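Local structure of 4-phosphoerythronate dehydrogenase (Lactobacillus jensenii, 4PRK) at residues Gln163-Ser166 against Ala167-Ala170; Tyr189-Phe192 against Asp193-Leu196; Thr206-Leu209 against Lys210-Asn214; Lys219-Ala222 against Glu223-Asn226. The protein acts as an NAD-dependent D-lactate dehydrogenase of the D-isomer-specific 2-hydroxyacid dehydrogenase family, probably interconverting pyruvate and D-lactate. All blocks are in the same frame, centred on the assembly; numbering follows the deposited sequence.

Going from the N terminus, the four contacts follow one another in series, none nesting in or crossing another, all in the Rossmann-type NAD-binding domain. Contact 1 closes helix 155-167 and turns the chain toward strand 171-175. Contact 2 starts helix 192-198 directly after strand 188-189. Contact 3 folds the loop that leaves strand 201-204, and contact 4 ends helix 218-223 ahead of strand 229-232. Contacts 2 and 4 touch: Leu-196 CD1 lies 3.8 Å from Gln-220 CG, packing helix 192-198 against helix 218-223. Contact 1 stands apart, its centre about 18 Å from that of contact 2, the nearest. Contact 3 comes within about 5 Å of contact 4, nearest atoms, without touching it.

Contact 1 (Gln163-Ser166 against Ala167-Ala170)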
loop_
_atom_site.group_PDB
_atom_site.type_symbol
_atom_site.label_atom_id
_atom_site.label_comp_id
_atom_site.label_asym_id
_atom_site.label_seq_id
_atom_site.Cartn_x
_atom_site.Cartn_y
_atom_site.Cartn_z
ATOM N N GLN A 163 -0.323 -3.251 8.906
ATOM C CA GLN A 163 -0.716 -2.887 7.532
ATOM C C GLN A 163 -0.417 -1.416 7.222
ATOM O O GLN A 163 0.155 -1.093 6.203
ATOM C CB GLN A 163 -2.228 -3.172 7.316
ATOM C CG GLN A 163 -2.591 -4.660 7.528
ATOM C CD GLN A 163 -4.084 -4.996 7.515
ATOM O OE1 GLN A 163 -4.575 -5.778 8.336
ATOM N NE2 GLN A 163 -4.796 -4.448 6.554
ATOM N N ILE A 164 -0.794 -0.523 8.112
ATOM C CA ILE A 164 -0.580 0.914 7.873
ATOM C C ILE A 164 0.908 1.233 7.878
ATOM O O ILE A 164 1.458 1.823 6.885
ATOM C CB ILE A 164 -1.340 1.777 8.914
ATOM C CG1 ILE A 164 -2.841 1.577 8.738
ATOM C CG2 ILE A 164 -0.926 3.283 8.874
ATOM C CD1 ILE A 164 -3.626 2.089 9.946
ATOM N N PHE A 165 1.612 0.768 8.915
ATOM C CA PHE A 165 3.052 1.079 8.943
ATOM C C PHE A 165 3.819 0.505 7.745
ATOM O O PHE A 165 4.641 1.190 7.141
ATOM C CB PHE A 165 3.701 0.698 10.286
ATOM C CG PHE A 165 3.558 1.753 11.350
ATOM C CD1 PHE A 165 3.950 3.058 11.114
ATOM C CD2 PHE A 165 3.068 1.434 12.573
ATOM C CE1 PHE A 165 3.834 4.037 12.098
ATOM C CE2 PHE A 165 2.951 2.402 13.562
ATOM C CZ PHE A 165 3.327 3.709 13.318
ATOM N N SER A 166 3.537 -0.733 7.367
ATOM C CA SER A 166 4.287 -1.340 6.238
ATOM C C SER A 166 3.887 -0.681 4.940
ATOM O O SER A 166 4.681 -0.591 4.054
ATOM C CB SER A 166 4.088 -2.841 6.167
ATOM O OG SER A 166 2.721 -3.024 6.023
ATOM N N ALA A 167 2.676 -0.147 4.831
ATOM C CA ALA A 167 2.299 0.531 3.617
ATOM C C ALA A 167 3.009 1.886 3.504
ATOM O O ALA A 167 3.169 2.378 2.409
ATOM C CB ALA A 167 0.803 0.680 3.523
ATOM N N MET A 168 3.476 2.472 4.621
ATOM C CA MET A 168 4.341 3.659 4.548
ATOM C C MET A 168 5.835 3.301 4.327
ATOM O O MET A 168 6.710 4.192 4.175
ATOM C CB MET A 168 4.212 4.493 5.820
ATOM C CG MET A 168 2.798 4.917 6.139
ATOM S SD MET A 168 2.678 6.150 7.438
ATOM C CE MET A 168 2.359 5.179 8.852
ATOM N N GLY A 169 6.134 2.012 4.294
ATOM C CA GLY A 169 7.484 1.545 4.043
ATOM C C GLY A 169 8.282 1.147 5.288
ATOM O O GLY A 169 9.428 0.705 5.165
ATOM N N ALA A 170 7.699 1.257 6.484
ATOM C CA ALA A 170 8.396 0.823 7.689
ATOM C C ALA A 170 8.624 -0.676 7.730
ATOM O O ALA A 170 7.849 -1.439 7.176
ATOM C CB ALA A 170 7.636 1.233 8.934
#
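Phe-165 and Ala-170 are joined by the long bond of a Schellman motif, which ends helix 155-167 of the Rossmann domain before strand 171-175. The backbone bonds come first: Ala-170 N reaches back to Phe-165 O at 3.1 Å, and inside that bond Gly-169 N meets Ser-166 O at 3.0 Å. Gly-169 has a phi of 99°, where a side chain would jam against the carbonyl oxygen of Met-168. Just before it, the helix still keeps its regular bonds, Ala-167 N to Gln-163 O and Met-168 N to Ile-164 O.

The second kind of contact is apolar. Met-168 lies alongside Ile-164, and its chain bends at the sulfur (chi3 -96°), which brings the methyl against both Ile-164 CG2 and the Phe-165 ring. Met-168 CE then sits 3.8 Å from Ile-164 CG2. Helix 103-118 packs on Ile-164 and Phe-165, and Ala-170 packs on Ile-149 of strand 148-152. Beyond the chain, Met-168 O accepts a bond from Arg-104 of the second subunit, so the end of this helix also takes part in the assembly. The shortest apolar approach is Met-168 CE to Phe-165 CD1, 3.5 Å, oblique to the ring.

Contact 2 (Tyr189-Phe192 against Asp193-Leu196)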
loop_
_atom_site.group_PDB
_atom_site.type_symbol
_atom_site.label_atom_id
_atom_site.label_comp_id
_atom_site.label_asym_id
_atom_site.label_seq_id
_atom_site.Cartn_x
_atom_site.Cartn_y
_atom_site.Cartn_z
ATOM N N TYR A 189 7.443 -12.153 12.322
ATOM C CA TYR A 189 7.455 -12.594 13.700
ATOM C C TYR A 189 8.900 -12.688 14.258
ATOM O O TYR A 189 9.826 -12.954 13.530
ATOM C CB TYR A 189 6.749 -13.921 13.811
ATOM C CG TYR A 189 5.243 -13.888 13.647
ATOM C CD1 TYR A 189 4.436 -13.356 14.636
ATOM C CD2 TYR A 189 4.640 -14.491 12.580
ATOM C CE1 TYR A 189 3.055 -13.356 14.520
ATOM C CE2 TYR A 189 3.257 -14.508 12.460
ATOM C CZ TYR A 189 2.478 -13.930 13.453
ATOM O OH TYR A 189 1.122 -13.934 13.354
ATOM N N ALA A 190 9.038 -12.355 15.528
ATOM C CA ALA A 190 10.314 -12.299 16.199
ATOM C C ALA A 190 10.128 -12.518 17.683
ATOM O O ALA A 190 9.032 -12.450 18.193
ATOM C CB ALA A 190 11.008 -10.980 15.947
ATOM N N ASP A 191 11.229 -12.792 18.355
ATOM C CA ASP A 191 11.250 -12.989 19.787
ATOM C C ASP A 191 10.960 -11.691 20.504
ATOM O O ASP A 191 11.247 -10.622 20.011
ATOM C CB ASP A 191 12.613 -13.494 20.230
ATOM C CG ASP A 191 12.890 -14.884 19.778
ATOM O OD1 ASP A 191 11.954 -15.613 19.448
ATOM O OD2 ASP A 191 14.063 -15.248 19.747
ATOM N N PHE A 192 10.416 -11.812 21.696
ATOM C CA PHE A 192 9.988 -10.673 22.455
ATOM C C PHE A 192 11.174 -9.768 22.716
ATOM O O PHE A 192 11.066 -8.570 22.597
ATOM C CB PHE A 192 9.373 -11.174 23.756
ATOM C CG PHE A 192 9.026 -10.098 24.734
ATOM C CD1 PHE A 192 7.803 -9.476 24.693
ATOM C CD2 PHE A 192 9.915 -9.731 25.714
ATOM C CE1 PHE A 192 7.479 -8.493 25.598
ATOM C CE2 PHE A 192 9.597 -8.747 26.622
ATOM C CZ PHE A 192 8.378 -8.124 26.563
ATOM N N ASP A 193 12.315 -10.341 23.057
ATOM C CA ASP A 193 13.491 -9.531 23.307
ATOM C C ASP A 193 14.020 -8.795 22.076
ATOM O O ASP A 193 14.407 -7.652 22.170
ATOM C CB ASP A 193 14.577 -10.296 24.070
ATOM C CG ASP A 193 15.113 -11.479 23.310
ATOM O OD1 ASP A 193 14.423 -11.988 22.422
ATOM O OD2 ASP A 193 16.235 -11.915 23.615
ATOM N N THR A 194 14.013 -9.454 20.923
ATOM C CA THR A 194 14.389 -8.812 19.669
ATOM C C THR A 194 13.523 -7.587 19.380
ATOM O O THR A 194 13.999 -6.560 18.970
ATOM C CB THR A 194 14.225 -9.799 18.513
ATOM O OG1 THR A 194 14.898 -11.001 18.847
ATOM C CG2 THR A 194 14.802 -9.255 17.251
ATOM N N VAL A 195 12.236 -7.719 19.621
ATOM C CA VAL A 195 11.283 -6.639 19.346
ATOM C C VAL A 195 11.612 -5.410 20.196
ATOM O O VAL A 195 11.733 -4.309 19.648
ATOM C CB VAL A 195 9.819 -7.104 19.565
ATOM C CG1 VAL A 195 8.861 -5.894 19.601
ATOM C CG2 VAL A 195 9.402 -8.116 18.484
ATOM N N LEU A 196 11.769 -5.585 21.516
ATOM C CA LEU A 196 12.116 -4.479 22.387
ATOM C C LEU A 196 13.459 -3.886 22.033
ATOM O O LEU A 196 13.647 -2.679 22.099
ATOM C CB LEU A 196 12.181 -4.928 23.834
ATOM C CG LEU A 196 10.875 -5.381 24.470
ATOM C CD1 LEU A 196 11.164 -5.664 25.943
ATOM C CD2 LEU A 196 9.804 -4.305 24.287
HETATM O O HOH W 1 13.824 -12.918 17.212
#
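Asp-191 and Phe-192 meet Val-195 and Leu-196 in a local helix-start contact, between residues three to five apart round the first turn of helix 192-198, where strand 188-189 of the Rossmann sheet passes into the helix that leads on to strand 201-204. Asp-191 holds the N-cap position, but its carboxylate makes no capping bond. Its carbonyl opens the helix instead: Val-195 N bonds to Asp-191 O at 3.1 Å. The next bond, Leu-196 N to Phe-192 O, is long at 3.3 Å but almost straight, 171° at the hydrogen.

Phe-192 has CG anti to its backbone N (chi1 173°), which lays the ring across the Leu-196 side chain. Leu-196 CG stands 4.1 Å above one face, offset toward the rim, while its CD1 touches Phe-192 CE2 at 3.5 Å. Val-195 CG2 leans the other way, onto Ala-190 CB. Ile-152 of strand 148-152 backs both Phe-192 and Val-195. An alanine in place of Phe-192 would probably leave Leu-196 CD1 without its ring partner and open a gap beside Ile-152.

On the polar side, Asp-193 OD1 takes a weak bond from Thr-194 N and lies 4.2 Å from Asp-191 OD2, a like-charge pair whose cost the nearby N-terminal end of the helix may ease. A water bridges the turn, accepting from Asp-191 N at 2.8 Å and bonded to Thr-194 OG1 at 2.7 Å.

Contact 3 (Thr206-Leu209 against Lys210-Asn214); sequences TPLL and KSTEN
Thr-212 turns its hydroxyl back into the bend formed by Pro-207, Leu-208 and Leu-209. With chi1 at 64°, OG1 lies between the backbone N and the carbonyl carbon, aimed at the backbone of Pro-207 and Leu-209. Two bonds grip it there: Thr-212 OG1 donates to Pro-207 O at 2.8 Å, in the carbonyl plane and on a lone pair, and accepts from Leu-209 N, also at 2.8 Å. Donating one way and accepting the other fixes the rotation of the hydroxyl.

The methyl of Thr-212 turns instead to Thr-206, whose side chain slants across it, CG2 to CG2 at 3.7 Å. Leu-208 points away at its root, yet its CD1 curls back to 4.0 Å from Glu-213 CA. Next to the hydroxyl the backbone closes a type I turn over Lys-210 and Ser-211: Thr-212 N meets Leu-209 O at 3.0 Å, and Glu-213 N adds a weak bond to the same oxygen.

Thr-206 OG1 is held by Ile-152 O, next to what is probably the glycine-rich turn of the Rossmann fold. Such a loop, leaving the C-terminal end of strand 201-204, belongs to the Rossmann fold of this dehydrogenase family and is consistent with a place bordering the coenzyme cleft.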
loop_
_atom_site.group_PDB
_atom_site.type_symbol
_atom_site.label_atom_id
_atom_site.label_comp_id
_atom_site.label_asym_id
_atom_site.label_seq_id
_atom_site.Cartn_x
_atom_site.Cartn_y
_atom_site.Cartn_z
ATOM N N THR A 206 -1.707 -6.589 23.530
ATOM C CA THR A 206 -1.702 -7.801 24.330
ATOM C C THR A 206 -2.908 -7.717 25.258
ATOM O O THR A 206 -3.188 -6.656 25.796
ATOM C CB THR A 206 -0.380 -7.930 25.144
ATOM O OG1 THR A 206 0.692 -8.240 24.268
ATOM C CG2 THR A 206 -0.446 -9.019 26.176
ATOM N N PRO A 207 -3.646 -8.840 25.428
ATOM C CA PRO A 207 -4.760 -8.830 26.394
ATOM C C PRO A 207 -4.220 -8.674 27.782
ATOM O O PRO A 207 -3.172 -9.210 28.081
ATOM C CB PRO A 207 -5.388 -10.227 26.239
ATOM C CG PRO A 207 -4.354 -11.044 25.601
ATOM C CD PRO A 207 -3.535 -10.132 24.731
ATOM N N LEU A 208 -4.911 -7.916 28.614
ATOM C CA LEU A 208 -4.570 -7.829 30.027
ATOM C C LEU A 208 -5.023 -9.082 30.703
ATOM O O LEU A 208 -6.197 -9.409 30.689
ATOM C CB LEU A 208 -5.253 -6.644 30.701
ATOM C CG LEU A 208 -5.002 -6.612 32.209
ATOM C CD1 LEU A 208 -3.502 -6.547 32.471
ATOM C CD2 LEU A 208 -5.731 -5.449 32.880
ATOM N N LEU A 209 -4.079 -9.773 31.298
ATOM C CA LEU A 209 -4.323 -10.978 32.061
ATOM C C LEU A 209 -3.430 -10.923 33.271
ATOM O O LEU A 209 -2.548 -10.066 33.366
ATOM C CB LEU A 209 -3.924 -12.185 31.226
ATOM C CG LEU A 209 -4.548 -12.357 29.842
ATOM C CD1 LEU A 209 -3.553 -13.094 28.975
ATOM C CD2 LEU A 209 -5.880 -13.105 29.908
ATOM N N LYS A 210 -3.611 -11.859 34.190
ATOM C CA LYS A 210 -2.741 -11.932 35.344
ATOM C C LYS A 210 -1.286 -11.964 34.879
ATOM O O LYS A 210 -0.467 -11.189 35.354
ATOM C CB LYS A 210 -3.074 -13.156 36.170
ATOM C CG LYS A 210 -2.150 -13.400 37.363
ATOM C CD LYS A 210 -2.591 -14.654 38.143
ATOM C CE LYS A 210 -1.607 -15.090 39.224
ATOM N NZ LYS A 210 -1.721 -16.558 39.448
ATOM N N SER A 211 -0.970 -12.819 33.919
ATOM C CA SER A 211 0.399 -12.960 33.499
ATOM C C SER A 211 0.984 -11.769 32.743
ATOM O O SER A 211 2.190 -11.767 32.515
ATOM C CB SER A 211 0.534 -14.163 32.603
ATOM O OG SER A 211 -0.192 -13.942 31.405
ATOM N N THR A 212 0.167 -10.797 32.319
ATOM C CA THR A 212 0.633 -9.665 31.467
ATOM C C THR A 212 0.604 -8.294 32.146
ATOM O O THR A 212 1.031 -7.277 31.538
ATOM C CB THR A 212 -0.152 -9.570 30.117
ATOM O OG1 THR A 212 -1.542 -9.275 30.342
ATOM C CG2 THR A 212 -0.009 -10.866 29.335
ATOM N N GLU A 213 0.144 -8.264 33.404
ATOM C CA GLU A 213 0.124 -7.035 34.165
ATOM C C GLU A 213 1.563 -6.552 34.382
ATOM O O GLU A 213 2.441 -7.359 34.683
ATOM C CB GLU A 213 -0.609 -7.245 35.491
ATOM C CG GLU A 213 -0.933 -5.942 36.191
ATOM C CD GLU A 213 -1.603 -6.147 37.523
ATOM O OE1 GLU A 213 -2.058 -7.275 37.766
ATOM O OE2 GLU A 213 -1.683 -5.180 38.314
ATOM N N ASN A 214 1.821 -5.257 34.201
ATOM C CA ASN A 214 3.223 -4.720 34.186
ATOM C C ASN A 214 4.205 -5.528 33.347
ATOM O O ASN A 214 5.389 -5.671 33.660
ATOM C CB ASN A 214 3.760 -4.547 35.610
ATOM C CG ASN A 214 2.930 -3.572 36.384
ATOM O OD1 ASN A 214 2.835 -2.419 36.007
ATOM N ND2 ASN A 214 2.247 -4.042 37.399
#

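Contact 4 (Lys219-Ala222 against Glu223-Asn226); sequences KQFA and EMKN
The Phe-221 ring and Met-224 lie side by side, the methionine approaching obliquely to the ring. Met-224 CE comes to 3.8 Å from Phe-221 CD1, and SD is 55° off the ring normal, a Met-aromatic contact. Ala-243, Leu-244 and Ala-247 of helix 241-250 also pack on this ring. The other flat pair, the amide of Gln-220 and the carboxylate of Glu-223, have planes 63° apart and meet through a water, which accepts from Gln-220 NE2 at 3.0 Å and donates to Glu-223 OE1 at 2.9 Å. Gly-217 N holds the amide oxygen.

Helix 218-223 ends here, in the beta-alpha-beta crossover that leads from strand 201-204 to strand 229-232 of the Rossmann sheet. Glu-223 N bonds to Lys-219 O at 3.2 Å, and Met-224 N bonds to Phe-221 O.

Lys-219 bends twice along its chain and lays CE 3.7 Å from Glu-223 CD. Lys-219 NZ stays 4.1 Å from Glu-223 OE1, beyond a salt bridge. Were Glu-223 an alanine, Lys-219 would probably lose the opposite charge beside it and the bridging water its acceptor. Toward helix 192-198, Glu-223 rests on Leu-196, and OE2 has a long, weak ion pair with Lys-197.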
loop_
_atom_site.group_PDB
_atom_site.type_symbol
_atom_site.label_atom_id
_atom_site.label_comp_id
_atom_site.label_asym_id
_atom_site.label_seq_id
_atom_site.Cartn_x
_atom_site.Cartn_y
_atom_site.Cartn_z
ATOM N N LYS A 219 12.710 -3.281 33.695
ATOM C CA LYS A 219 13.661 -4.113 32.936
ATOM C C LYS A 219 13.394 -3.933 31.426
ATOM O O LYS A 219 14.334 -3.776 30.653
ATOM C CB LYS A 219 13.573 -5.585 33.387
ATOM C CG LYS A 219 14.259 -6.608 32.492
ATOM C CD LYS A 219 15.781 -6.386 32.379
ATOM C CE LYS A 219 16.449 -7.385 31.439
ATOM N NZ LYS A 219 15.890 -8.753 31.648
ATOM N N GLN A 220 12.121 -3.828 31.026
ATOM C CA GLN A 220 11.797 -3.706 29.590
ATOM C C GLN A 220 12.165 -2.326 28.994
ATOM O O GLN A 220 12.724 -2.241 27.904
ATOM C CB GLN A 220 10.349 -4.103 29.347
ATOM C CG GLN A 220 10.057 -5.578 29.599
ATOM C CD GLN A 220 10.099 -5.945 31.086
ATOM O OE1 GLN A 220 9.833 -5.117 31.957
ATOM N NE2 GLN A 220 10.451 -7.183 31.371
ATOM N N PHE A 221 11.912 -1.254 29.722
ATOM C CA PHE A 221 12.426 0.072 29.331
ATOM C C PHE A 221 13.946 0.073 29.186
ATOM O O PHE A 221 14.530 0.634 28.215
ATOM C CB PHE A 221 11.987 1.143 30.351
ATOM C CG PHE A 221 10.476 1.491 30.281
ATOM C CD1 PHE A 221 9.931 2.129 29.158
ATOM C CD2 PHE A 221 9.608 1.103 31.290
ATOM C CE1 PHE A 221 8.552 2.409 29.085
ATOM C CE2 PHE A 221 8.231 1.377 31.218
ATOM C CZ PHE A 221 7.696 2.041 30.128
ATOM N N ALA A 222 14.627 -0.579 30.120
ATOM C CA ALA A 222 16.073 -0.596 30.011
ATOM C C ALA A 222 16.501 -1.292 28.712
ATOM O O ALA A 222 17.522 -0.952 28.163
ATOM C CB ALA A 222 16.696 -1.283 31.208
ATOM N N GLU A 223 15.726 -2.255 28.233
ATOM C CA GLU A 223 16.075 -2.990 27.014
ATOM C C GLU A 223 15.800 -2.201 25.728
ATOM O O GLU A 223 16.352 -2.522 24.697
ATOM C CB GLU A 223 15.327 -4.327 26.966
ATOM C CG GLU A 223 15.802 -5.344 28.021
ATOM C CD GLU A 223 14.873 -6.556 28.184
ATOM O OE1 GLU A 223 13.845 -6.433 28.901
ATOM O OE2 GLU A 223 15.184 -7.650 27.631
ATOM N N MET A 224 14.907 -1.211 25.768
ATOM C CA MET A 224 14.484 -0.512 24.559
ATOM C C MET A 224 15.557 0.466 24.103
ATOM O O MET A 224 16.454 0.834 24.877
ATOM C CB MET A 224 13.246 0.314 24.847
ATOM C CG MET A 224 11.986 -0.490 25.008
ATOM S SD MET A 224 10.710 0.588 25.659
ATOM C CE MET A 224 9.713 -0.632 26.497
ATOM N N LYS A 225 15.467 0.923 22.862
ATOM C CA LYS A 225 16.416 1.935 22.397
ATOM C C LYS A 225 16.103 3.263 23.116
ATOM O O LYS A 225 14.937 3.530 23.496
ATOM C CB LYS A 225 16.326 2.045 20.873
ATOM C CG LYS A 225 16.656 0.718 20.247
ATOM C CD LYS A 225 16.188 0.571 18.829
ATOM C CE LYS A 225 16.911 1.488 17.916
ATOM N NZ LYS A 225 16.650 0.935 16.550
ATOM N N ASN A 226 17.104 4.096 23.320
ATOM C CA ASN A 226 16.866 5.311 24.091
ATOM C C ASN A 226 16.058 6.371 23.306
ATOM O O ASN A 226 15.469 7.275 23.897
ATOM C CB ASN A 226 18.145 5.912 24.640
ATOM C CG ASN A 226 18.911 4.975 25.593
ATOM O OD1 ASN A 226 18.372 4.182 26.404
ATOM N ND2 ASN A 226 20.233 5.116 25.517
HETATM O O HOH W 2 11.962 -8.615 29.233
#